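Local coordinates for tail spike protein gp49 (Pseudomonas phage LKA1, PDB 4RU4) that probably cleaves the O-specific polysaccharide of Pseudomonas as a trimeric, calcium-binding tailspike lyase, degrading the host cell envelope as the phage enters, at residues 138-143 against 177-182; 119-124 against 196-201; 557-562 against 577-582. One frame throughout, in Å; residues are numbered along the deposited sequence.

Contacts 1 and 2 belong to one Ig-like region, residues 113-201, and contact 3 to another, residues 514-596, illustrating how a long beta-helix is decorated with small beta domains. The first region projects from the early coils, with strand 113-120 pairing in parallel with 82-86 and 221-226. The centres of contacts 1 and 2 lie 12 Å apart, their strands 180-183 and 197-202 are consecutive, and they touch where K200 reaches N141. Along the chain, contact 2 opens first and closes last, with contact 1 in between. Contact 3 comes much later, its centre 85 and 83 Å from those of contacts 1 and 2; there, unlike in the first two, other subunits of the trimer take part.

Contact 1: residues 138-143 against 177-182; sequences STPNLV and SGNTVT
A loop, residues 138-143, passes residues 177-182, a hairpin turn and the start of strand 180-183, at 58° to it, and the backbones come closest where the CA atoms of T139 and N179 stand 5.2 Å apart. The turn is of type II' and runs from S177 to T180, closed by S177 N to T180 O and by T180 N to S177 O at 3.0 Å; G178 takes the first corner with a positive phi of 59°. No hydrogen bond joins the two segments. N179 lays its amide against the S138-T139 peptide: with CG beside the backbone N (chi1 -70°), OD1 comes 3.1 Å from T139 N, but the angle is too poor for a bond, while ND2 lies over S138 CA. Further along, the contact turns apolar. P140 CG meets V181 CG2 at 3.7 Å, the two side chains running antiparallel alongside each other, and L142 CD1 approaches the same V181 methyl at 4.3 Å. V173 and F136 cover both L142 and V181, so this end faces a buried interior. The arrangement is that of a beta-hairpin between strands 168-177 and 180-183, with a neighbouring loop folded over its turn, within an Ig-like region.

Contact 2: residues 119-124 against 196-201; sequences VALPNI and VAIYKV
One water oxygen, gripped by three groups, bridges residues 119-124 and 196-201: it donates to L121 O and to N123 OD1, each 2.7 Å away, and accepts from I198 N at 3.0 Å. It thus fills in where the antiparallel ladder has parted. Before that point the pairing is direct. V119 and K200 form a hydrogen-bonded pair, with K200 N reaching V119 O at 2.8 Å and V119 N lying in the carbonyl plane of K200. The last direct bond, L121 N to I198 O, measures 2.9 Å and is nearly straight at 171°, although the donor stands above the carbonyl plane. Between these bonds A120 and Y199 make a non-hydrogen-bonded pair, and the V119 carbonyl carbon lies at the edge of the Y199 ring.

Side chains fill in around the ladder. L121 puts CD1 against I198 CG2 at 3.8 Å and over the peptide leading into K200. Beyond it, I124 and I198 lie roughly perpendicular; I124 CG2 rests 3.8 Å from I198 CG1, which also packs against P122 O, while I198 CD1 nestles against both I124 CG1 and CD1. The chain of K200, extended throughout, carries NZ away from strand 113-120, to a hydrogen bond with N141 O. Within the sheet, strand 197-202 runs antiparallel to both 113-120 and 147-151; F148 of the latter strand touches both L121 and I198.

Contact 3: residues 557-562 against 577-582; sequences GNRVGV and LFTDDG
An antiparallel beta-bridge, V562 with F578, marks where strands 562-568 and 572-578 pair in an Ig-like region, and the contact splits there into a close-set half around the bridge and a more open polar half. In the close half V562 N bonds to F578 O at 2.7 Å and F578 N to V562 O at 3.1 Å, the donors standing about 40° out of the carbonyl planes. L577 CD1 presses on the G561 backbone, 3.4 Å from G561 C. V562 CG2 closes this half over D580 CB at 3.9 Å.

The looser half lies towards D581 and is partly solvent-exposed. Here R559 crosses T579, its CB and CG both 3.6 Å from T579 CG2, then bends at chi2 (-71°) so that its guanidinium meets D581 edge-on. The resulting salt bridge is lopsided: NH2 donates to D581 OD2 at 2.9 Å on the syn side, whereas NE makes only a weak bond to OD1. With the guanidinium and carboxylate planes 49° apart, the pair is twisted. A water accepts from D581 N and, weakly, from R559 NE, while T583 OG1 bonds to D581 OD1, so the carboxylate has a second holder.

Neighbouring subunits of the trimer complete the contact. D580 OD1 takes a hydrogen bond from G561 N of a second subunit, while G561 N here donates to D580 OD1 of the third, a cyclic exchange that ties the three chains together. What further fixes the rotation of the guanidinium is its other amino group, R559 NH1, which donates to N558 O at 2.9 Å with that oxygen in the guanidinium plane.

Contact 1: residues 138-143 against 177-182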
loop_
_atom_site.group_PDB
_atom_site.type_symbol
_atom_site.label_atom_id
_atom_site.label_comp_id
_atom_site.label_asym_id
_atom_site.label_seq_id
_atom_site.Cartn_x
_atom_site.Cartn_y
_atom_site.Cartn_z
ATOM N N SER B 138 -28.736 -33.146 -7.918
ATOM C CA SER B 138 -28.693 -34.431 -7.219
ATOM C C SER B 138 -27.491 -34.407 -6.286
ATOM O O SER B 138 -26.734 -33.432 -6.300
ATOM C CB SER B 138 -28.594 -35.594 -8.216
ATOM O OG SER B 138 -27.357 -35.585 -8.912
ATOM N N THR B 139 -27.304 -35.455 -5.486
ATOM C CA THR B 139 -26.274 -35.425 -4.428
ATOM C C THR B 139 -24.856 -35.121 -4.936
ATOM O O THR B 139 -24.314 -35.905 -5.705
ATOM C CB THR B 139 -26.182 -36.802 -3.716
ATOM O OG1 THR B 139 -27.454 -37.148 -3.168
ATOM C CG2 THR B 139 -25.140 -36.759 -2.603
ATOM N N PRO B 140 -24.246 -33.992 -4.503
ATOM C CA PRO B 140 -22.898 -33.672 -4.989
ATOM C C PRO B 140 -21.797 -34.277 -4.136
ATOM O O PRO B 140 -21.920 -34.297 -2.910
ATOM C CB PRO B 140 -22.842 -32.146 -4.870
ATOM C CG PRO B 140 -23.740 -31.835 -3.716
ATOM C CD PRO B 140 -24.852 -32.861 -3.779
ATOM N N ASN B 141 -20.721 -34.738 -4.772
ATOM C CA ASN B 141 -19.599 -35.291 -4.024
ATOM C C ASN B 141 -18.672 -34.169 -3.537
ATOM O O ASN B 141 -17.550 -34.008 -4.040
ATOM C CB ASN B 141 -18.822 -36.321 -4.854
ATOM C CG ASN B 141 -17.727 -36.997 -4.052
ATOM O OD1 ASN B 141 -17.874 -37.203 -2.857
ATOM N ND2 ASN B 141 -16.599 -37.298 -4.699
ATOM N N LEU B 142 -19.165 -33.402 -2.559
ATOM C CA LEU B 142 -18.464 -32.227 -2.031
ATOM C C LEU B 142 -18.517 -32.202 -0.502
ATOM O O LEU B 142 -19.526 -32.597 0.080
ATOM C CB LEU B 142 -19.114 -30.949 -2.575
ATOM C CG LEU B 142 -18.995 -30.709 -4.080
ATOM C CD1 LEU B 142 -19.856 -29.529 -4.487
ATOM C CD2 LEU B 142 -17.525 -30.444 -4.441
ATOM N N VAL B 143 -17.431 -31.761 0.131
ATOM C CA VAL B 143 -17.420 -31.438 1.562
ATOM C C VAL B 143 -16.801 -30.057 1.776
ATOM O O VAL B 143 -16.217 -29.475 0.841
ATOM C CB VAL B 143 -16.625 -32.473 2.417
ATOM C CG1 VAL B 143 -17.287 -33.839 2.377
ATOM C CG2 VAL B 143 -15.156 -32.563 1.972
ATOM N N SER B 177 -25.750 -29.643 2.712
ATOM C CA SER B 177 -26.883 -30.251 3.379
ATOM C C SER B 177 -27.808 -30.748 2.294
ATOM O O SER B 177 -28.386 -29.945 1.573
ATOM C CB SER B 177 -27.613 -29.221 4.236
ATOM O OG SER B 177 -28.665 -29.852 4.947
ATOM N N GLY B 178 -27.935 -32.061 2.159
ATOM C CA GLY B 178 -28.704 -32.625 1.062
ATOM C C GLY B 178 -28.110 -32.182 -0.265
ATOM O O GLY B 178 -26.909 -32.320 -0.483
ATOM N N ASN B 179 -28.936 -31.624 -1.140
ATOM C CA ASN B 179 -28.448 -31.141 -2.429
ATOM C C ASN B 179 -27.991 -29.685 -2.421
ATOM O O ASN B 179 -27.567 -29.149 -3.445
ATOM C CB ASN B 179 -29.510 -31.339 -3.502
ATOM C CG ASN B 179 -29.698 -32.780 -3.839
ATOM O OD1 ASN B 179 -28.849 -33.606 -3.512
ATOM N ND2 ASN B 179 -30.803 -33.103 -4.499
ATOM N N THR B 180 -28.083 -29.058 -1.258
ATOM C CA THR B 180 -27.760 -27.649 -1.118
ATOM C C THR B 180 -26.330 -27.446 -0.645
ATOM O O THR B 180 -25.941 -27.942 0.413
ATOM C CB THR B 180 -28.683 -26.999 -0.096
ATOM O OG1 THR B 180 -30.042 -27.172 -0.517
ATOM C CG2 THR B 180 -28.365 -25.507 0.035
ATOM N N VAL B 181 -25.565 -26.684 -1.417
ATOM C CA VAL B 181 -24.180 -26.388 -1.077
ATOM C C VAL B 181 -23.993 -24.880 -0.828
ATOM O O VAL B 181 -24.246 -24.033 -1.699
ATOM C CB VAL B 181 -23.251 -26.879 -2.198
ATOM C CG1 VAL B 181 -21.803 -26.448 -1.943
ATOM C CG2 VAL B 181 -23.370 -28.397 -2.339
ATOM N N THR B 182 -23.573 -24.530 0.377
ATOM C CA THR B 182 -23.312 -23.130 0.659
ATOM C C THR B 182 -21.821 -22.873 0.420
ATOM O O THR B 182 -21.005 -23.786 0.502
ATOM C CB THR B 182 -23.735 -22.711 2.102
ATOM O OG1 THR B 182 -23.135 -23.582 3.078
ATOM C CG2 THR B 182 -25.281 -22.747 2.263
#

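Contact 2: residues 119-124 against 196-201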
loop_
_atom_site.group_PDB
_atom_site.type_symbol
_atom_site.label_atom_id
_atom_site.label_comp_id
_atom_site.label_asym_id
_atom_site.label_seq_id
_atom_site.Cartn_x
_atom_site.Cartn_y
_atom_site.Cartn_z
ATOM N N VAL B 119 -13.652 -32.673 -12.552
ATOM C CA VAL B 119 -14.526 -33.834 -12.517
ATOM C C VAL B 119 -15.958 -33.348 -12.436
ATOM O O VAL B 119 -16.305 -32.573 -11.534
ATOM C CB VAL B 119 -14.201 -34.729 -11.288
ATOM C CG1 VAL B 119 -15.146 -35.936 -11.229
ATOM C CG2 VAL B 119 -12.740 -35.192 -11.343
ATOM N N ALA B 120 -16.785 -33.797 -13.379
ATOM C CA ALA B 120 -18.159 -33.321 -13.515
ATOM C C ALA B 120 -18.929 -33.495 -12.215
ATOM O O ALA B 120 -18.845 -34.540 -11.597
ATOM C CB ALA B 120 -18.888 -34.065 -14.664
ATOM N N LEU B 121 -19.664 -32.455 -11.824
ATOM C CA LEU B 121 -20.593 -32.492 -10.689
ATOM C C LEU B 121 -21.993 -32.421 -11.285
ATOM O O LEU B 121 -22.131 -32.072 -12.455
ATOM C CB LEU B 121 -20.361 -31.271 -9.778
ATOM C CG LEU B 121 -19.142 -31.323 -8.847
ATOM C CD1 LEU B 121 -18.748 -29.911 -8.344
ATOM C CD2 LEU B 121 -19.430 -32.258 -7.667
ATOM N N PRO B 122 -23.039 -32.714 -10.490
ATOM C CA PRO B 122 -24.378 -32.490 -11.061
ATOM C C PRO B 122 -24.619 -31.012 -11.432
ATOM O O PRO B 122 -23.902 -30.107 -10.960
ATOM C CB PRO B 122 -25.324 -32.907 -9.922
ATOM C CG PRO B 122 -24.503 -33.777 -9.001
ATOM C CD PRO B 122 -23.104 -33.187 -9.090
ATOM N N ASN B 123 -25.622 -30.781 -12.282
ATOM C CA ASN B 123 -26.040 -29.433 -12.653
ATOM C C ASN B 123 -26.674 -28.681 -11.487
ATOM O O ASN B 123 -27.033 -29.275 -10.467
ATOM C CB ASN B 123 -27.010 -29.485 -13.845
ATOM C CG ASN B 123 -26.342 -30.009 -15.114
ATOM O OD1 ASN B 123 -25.143 -29.783 -15.340
ATOM N ND2 ASN B 123 -27.104 -30.736 -15.936
ATOM N N ILE B 124 -26.819 -27.367 -11.647
ATOM C CA ILE B 124 -27.386 -26.533 -10.600
ATOM C C ILE B 124 -28.584 -25.714 -11.108
ATOM O O ILE B 124 -28.709 -25.490 -12.315
ATOM C CB ILE B 124 -26.313 -25.566 -10.018
ATOM C CG1 ILE B 124 -25.808 -24.587 -11.090
ATOM C CG2 ILE B 124 -25.123 -26.359 -9.432
ATOM C CD1 ILE B 124 -24.961 -23.403 -10.489
ATOM N N VAL B 196 -24.808 -23.723 -17.590
ATOM C CA VAL B 196 -23.496 -23.948 -16.973
ATOM C C VAL B 196 -23.249 -25.428 -16.679
ATOM O O VAL B 196 -24.193 -26.191 -16.434
ATOM C CB VAL B 196 -23.286 -23.091 -15.685
ATOM C CG1 VAL B 196 -23.036 -21.613 -16.040
ATOM C CG2 VAL B 196 -24.490 -23.190 -14.742
ATOM N N ALA B 197 -21.980 -25.826 -16.741
ATOM C CA ALA B 197 -21.539 -27.142 -16.309
ATOM C C ALA B 197 -20.634 -26.914 -15.103
ATOM O O ALA B 197 -19.849 -25.963 -15.087
ATOM C CB ALA B 197 -20.745 -27.828 -17.412
ATOM N N ILE B 198 -20.751 -27.787 -14.106
ATOM C CA ILE B 198 -20.057 -27.622 -12.833
ATOM C C ILE B 198 -19.019 -28.743 -12.703
ATOM O O ILE B 198 -19.280 -29.892 -13.072
ATOM C CB ILE B 198 -21.049 -27.693 -11.621
ATOM C CG1 ILE B 198 -22.385 -27.015 -11.953
ATOM C CG2 ILE B 198 -20.417 -27.098 -10.325
ATOM C CD1 ILE B 198 -22.252 -25.507 -12.427
ATOM N N TYR B 199 -17.846 -28.405 -12.171
ATOM C CA TYR B 199 -16.722 -29.320 -12.091
ATOM C C TYR B 199 -16.023 -29.147 -10.774
ATOM O O TYR B 199 -15.689 -28.016 -10.395
ATOM C CB TYR B 199 -15.692 -28.960 -13.169
ATOM C CG TYR B 199 -16.212 -29.148 -14.573
ATOM C CD1 TYR B 199 -16.184 -30.406 -15.174
ATOM C CD2 TYR B 199 -16.738 -28.081 -15.289
ATOM C CE1 TYR B 199 -16.652 -30.595 -16.453
ATOM C CE2 TYR B 199 -17.217 -28.259 -16.583
ATOM C CZ TYR B 199 -17.170 -29.523 -17.156
ATOM O OH TYR B 199 -17.630 -29.711 -18.435
ATOM N N LYS B 200 -15.740 -30.270 -10.120
ATOM C CA LYS B 200 -14.939 -30.295 -8.918
ATOM C C LYS B 200 -13.475 -30.209 -9.320
ATOM O O LYS B 200 -13.044 -30.856 -10.289
ATOM C CB LYS B 200 -15.156 -31.616 -8.167
ATOM C CG LYS B 200 -14.505 -31.651 -6.779
ATOM C CD LYS B 200 -14.935 -32.925 -6.035
ATOM C CE LYS B 200 -14.211 -33.098 -4.709
ATOM N NZ LYS B 200 -14.658 -34.369 -4.020
ATOM N N VAL B 201 -12.689 -29.440 -8.573
ATOM C CA VAL B 201 -11.263 -29.405 -8.868
ATOM C C VAL B 201 -10.561 -30.414 -7.978
ATOM O O VAL B 201 -10.515 -30.254 -6.758
ATOM C CB VAL B 201 -10.669 -27.996 -8.697
ATOM C CG1 VAL B 201 -9.196 -28.005 -9.054
ATOM C CG2 VAL B 201 -11.427 -27.017 -9.569
HETATM O O HOH W 1 -22.637 -30.121 -14.284
HETATM O O HOH W 2 -26.059 -26.456 -14.275
#

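Contact 3: residues 557-562 against 577-582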
loop_
_atom_site.group_PDB
_atom_site.type_symbol
_atom_site.label_atom_id
_atom_site.label_comp_id
_atom_site.label_asym_id
_atom_site.label_seq_id
_atom_site.Cartn_x
_atom_site.Cartn_y
_atom_site.Cartn_z
ATOM N N GLY B 557 -16.816 58.632 -5.131
ATOM C CA GLY B 557 -17.461 59.929 -5.221
ATOM C C GLY B 557 -18.952 59.821 -4.923
ATOM O O GLY B 557 -19.387 59.955 -3.765
ATOM N N ASN B 558 -19.736 59.548 -5.962
ATOM C CA ASN B 558 -21.195 59.559 -5.855
ATOM C C ASN B 558 -21.906 58.198 -5.935
ATOM O O ASN B 558 -23.121 58.131 -5.727
ATOM C CB ASN B 558 -21.768 60.456 -6.961
ATOM C CG ASN B 558 -21.482 59.911 -8.351
ATOM O OD1 ASN B 558 -20.540 59.137 -8.540
ATOM N ND2 ASN B 558 -22.278 60.332 -9.341
ATOM N N ARG B 559 -21.175 57.138 -6.292
ATOM C CA ARG B 559 -21.759 55.805 -6.536
ATOM C C ARG B 559 -20.799 54.715 -6.073
ATOM O O ARG B 559 -19.572 54.881 -6.146
ATOM C CB ARG B 559 -22.049 55.570 -8.031
ATOM C CG ARG B 559 -23.138 56.488 -8.656
ATOM C CD ARG B 559 -24.529 56.104 -8.143
ATOM N NE ARG B 559 -25.620 56.872 -8.755
ATOM C CZ ARG B 559 -25.968 58.114 -8.414
ATOM N NH1 ARG B 559 -25.313 58.768 -7.460
ATOM N NH2 ARG B 559 -26.974 58.708 -9.039
ATOM N N VAL B 560 -21.362 53.601 -5.620
ATOM C CA VAL B 560 -20.582 52.402 -5.306
ATOM C C VAL B 560 -20.186 51.673 -6.591
ATOM O O VAL B 560 -19.032 51.302 -6.783
ATOM C CB VAL B 560 -21.384 51.418 -4.451
ATOM C CG1 VAL B 560 -20.506 50.207 -4.095
ATOM C CG2 VAL B 560 -21.857 52.096 -3.200
ATOM N N GLY B 561 -21.167 51.479 -7.465
ATOM C CA GLY B 561 -20.978 50.706 -8.666
ATOM C C GLY B 561 -21.352 49.249 -8.469
ATOM O O GLY B 561 -21.158 48.673 -7.392
ATOM N N VAL B 562 -21.888 48.654 -9.529
ATOM C CA VAL B 562 -22.317 47.267 -9.528
ATOM C C VAL B 562 -21.320 46.448 -10.330
ATOM O O VAL B 562 -21.127 46.677 -11.526
ATOM C CB VAL B 562 -23.751 47.142 -10.149
ATOM C CG1 VAL B 562 -24.236 45.694 -10.132
ATOM C CG2 VAL B 562 -24.738 48.053 -9.401
ATOM N N LEU B 577 -17.408 47.485 -13.581
ATOM C CA LEU B 577 -18.032 48.186 -12.464
ATOM C C LEU B 577 -18.880 49.314 -13.063
ATOM O O LEU B 577 -18.329 50.199 -13.719
ATOM C CB LEU B 577 -16.959 48.772 -11.537
ATOM C CG LEU B 577 -17.485 49.498 -10.288
ATOM C CD1 LEU B 577 -18.114 48.496 -9.326
ATOM C CD2 LEU B 577 -16.380 50.317 -9.591
ATOM N N PHE B 578 -20.203 49.258 -12.868
ATOM C CA PHE B 578 -21.156 50.124 -13.597
ATOM C C PHE B 578 -22.073 50.784 -12.573
ATOM O O PHE B 578 -22.631 50.096 -11.720
ATOM C CB PHE B 578 -22.059 49.293 -14.529
ATOM C CG PHE B 578 -21.399 48.811 -15.796
ATOM C CD1 PHE B 578 -20.449 47.803 -15.769
ATOM C CD2 PHE B 578 -21.781 49.346 -17.032
ATOM C CE1 PHE B 578 -19.860 47.330 -16.945
ATOM C CE2 PHE B 578 -21.198 48.895 -18.204
ATOM C CZ PHE B 578 -20.224 47.884 -18.163
ATOM N N THR B 579 -22.265 52.098 -12.637
ATOM C CA THR B 579 -23.208 52.711 -11.694
ATOM C C THR B 579 -24.578 52.139 -12.064
ATOM O O THR B 579 -24.838 51.885 -13.259
ATOM C CB THR B 579 -23.213 54.251 -11.773
ATOM O OG1 THR B 579 -23.729 54.685 -13.047
ATOM C CG2 THR B 579 -21.792 54.806 -11.568
ATOM N N ASP B 580 -25.444 51.878 -11.083
ATOM C CA ASP B 580 -26.677 51.155 -11.443
ATOM C C ASP B 580 -27.538 51.991 -12.406
ATOM O O ASP B 580 -28.142 51.449 -13.343
ATOM C CB ASP B 580 -27.491 50.757 -10.209
ATOM C CG ASP B 580 -28.583 49.733 -10.530
ATOM O OD1 ASP B 580 -28.346 48.786 -11.344
ATOM O OD2 ASP B 580 -29.689 49.875 -9.967
ATOM N N ASP B 581 -27.553 53.309 -12.190
ATOM C CA ASP B 581 -28.448 54.187 -12.942
ATOM C C ASP B 581 -27.821 54.908 -14.144
ATOM O O ASP B 581 -28.491 55.706 -14.814
ATOM C CB ASP B 581 -29.185 55.168 -11.996
ATOM C CG ASP B 581 -28.278 56.263 -11.449
ATOM O OD1 ASP B 581 -27.052 56.243 -11.690
ATOM O OD2 ASP B 581 -28.798 57.138 -10.743
ATOM N N GLY B 582 -26.542 54.646 -14.400
ATOM C CA GLY B 582 -25.867 55.189 -15.577
ATOM C C GLY B 582 -25.379 56.614 -15.421
ATOM O O GLY B 582 -24.908 57.251 -16.378
HETATM O O HOH W 3 -27.086 54.158 -9.348
#